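Local coordinates for RsfP (Uncultured bacterium, PDB 4GLJ), which probably catalyses the phosphate-dependent cleavage of methylthioadenosine, as a phosphorylase of the purine nucleoside phosphorylase superfamily, and binds the dye rhodamine B, at residues Y83-K86 against T87-V90. Sequence-based numbering, arbitrary orientation.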
# COMPACT_ATOMS: atom_id res chain seq x y z
N TYR A 83 -3.45 -4.52 -22.74
CA TYR A 83 -4.16 -5.55 -23.48
C TYR A 83 -4.35 -5.10 -24.96
O TYR A 83 -4.15 -5.87 -25.94
CB TYR A 83 -5.54 -5.83 -22.88
CG TYR A 83 -6.19 -7.12 -23.41
CD1 TYR A 83 -6.03 -8.34 -22.73
CD2 TYR A 83 -6.96 -7.14 -24.59
CE1 TYR A 83 -6.62 -9.53 -23.21
CE2 TYR A 83 -7.55 -8.32 -25.08
CZ TYR A 83 -7.36 -9.51 -24.37
OH TYR A 83 -7.90 -10.69 -24.85
N ALA A 84 -4.77 -3.86 -25.14
CA ALA A 84 -4.96 -3.31 -26.50
C ALA A 84 -3.67 -3.40 -27.36
O ALA A 84 -3.72 -3.76 -28.52
CB ALA A 84 -5.47 -1.88 -26.39
N LEU A 85 -2.51 -3.13 -26.76
CA LEU A 85 -1.25 -3.09 -27.51
C LEU A 85 -0.90 -4.54 -27.83
O LEU A 85 -0.47 -4.84 -28.93
CB LEU A 85 -0.14 -2.43 -26.70
CG LEU A 85 -0.31 -0.92 -26.48
CD1 LEU A 85 0.81 -0.36 -25.61
CD2 LEU A 85 -0.36 -0.15 -27.82
N LYS A 86 -1.10 -5.45 -26.86
CA LYS A 86 -1.04 -6.88 -27.19
C LYS A 86 -1.88 -7.32 -28.39
O LYS A 86 -1.37 -8.06 -29.24
CB LYS A 86 -1.39 -7.76 -25.95
CG LYS A 86 -1.08 -9.22 -26.24
CD LYS A 86 0.47 -9.39 -26.34
CE LYS A 86 0.74 -10.90 -26.54
NZ LYS A 86 2.21 -11.21 -26.50
N THR A 87 -3.12 -6.86 -28.51
CA THR A 87 -3.93 -7.24 -29.64
C THR A 87 -3.36 -6.74 -30.97
O THR A 87 -3.68 -7.29 -32.03
CB THR A 87 -5.41 -6.79 -29.53
OG1 THR A 87 -5.50 -5.37 -29.70
CG2 THR A 87 -6.04 -7.25 -28.21
N LEU A 88 -2.50 -5.73 -30.93
CA LEU A 88 -1.92 -5.20 -32.20
C LEU A 88 -0.67 -6.00 -32.58
O LEU A 88 -0.07 -5.78 -33.62
CB LEU A 88 -1.59 -3.70 -32.00
CG LEU A 88 -2.81 -2.76 -31.90
CD1 LEU A 88 -2.46 -1.33 -31.46
CD2 LEU A 88 -3.49 -2.74 -33.27
N GLY A 89 -0.23 -6.89 -31.68
CA GLY A 89 0.97 -7.69 -31.89
C GLY A 89 2.25 -7.04 -31.43
O GLY A 89 3.35 -7.42 -31.83
N VAL A 90 2.13 -6.04 -30.57
CA VAL A 90 3.31 -5.29 -30.11
C VAL A 90 4.19 -6.25 -29.31
O VAL A 90 3.71 -7.01 -28.46
CB VAL A 90 2.85 -4.10 -29.21
CG1 VAL A 90 4.01 -3.43 -28.47
CG2 VAL A 90 2.07 -3.10 -30.10
O HOH W 1 3.43 -9.59 -28.51
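Thr-87 and the three residues after it close the C-terminal turn of helix 78-87 against Tyr-83 to Lys-86 in a Schellman motif, centred on Gly-89 with its positive phi of 87°. The last well-formed i to i-4 bond runs from Thr-87 N to Tyr-83 O at 2.9 Å. Beyond it the spacing tightens to three residues for Leu-88 N and Gly-89 N, then widens to five for Val-90 N. Leu-88 N gives a bond of 3.0 Å to Leu-85 O and only a weak one to Ala-84 O, while Gly-89 N reaches Lys-86 O at 2.9 Å, approaching from well above the carbonyl plane. Val-90 N turns back to Leu-85 O in a long, weak but fairly straight bond, so that this oxygen serves two amides. Ala-84 O, whose bond from Leu-88 N is weak, is held at shorter range by a side chain: Thr-87 OG1, set between its own N and carbonyl carbon (chi1 71°), donates to it at 2.7 Å. The same torsion sends Thr-87 CG2 to the Tyr-83 ring, where it meets CE2 obliquely at 3.6 Å; the phenol OH beyond is bonded to Ala-294 N. On the buried flank, Val-90 CG2 rests on Leu-85 CB, and both side chains pack on strand 16-20, while Ala-84 and Leu-88 lie against Ile-38 and Ile-49. The turn thereby joins the helix to strand 92-101 of the central sheet. Lys-86 takes its own route to the chain beyond the glycine: bent at chi2 (69°), it carries NZ to the backbone oxygen of Ala-210 and to a water. That water accepts from Lys-86 NZ at 2.9 Å and donates to Val-90 O at 2.6 Å.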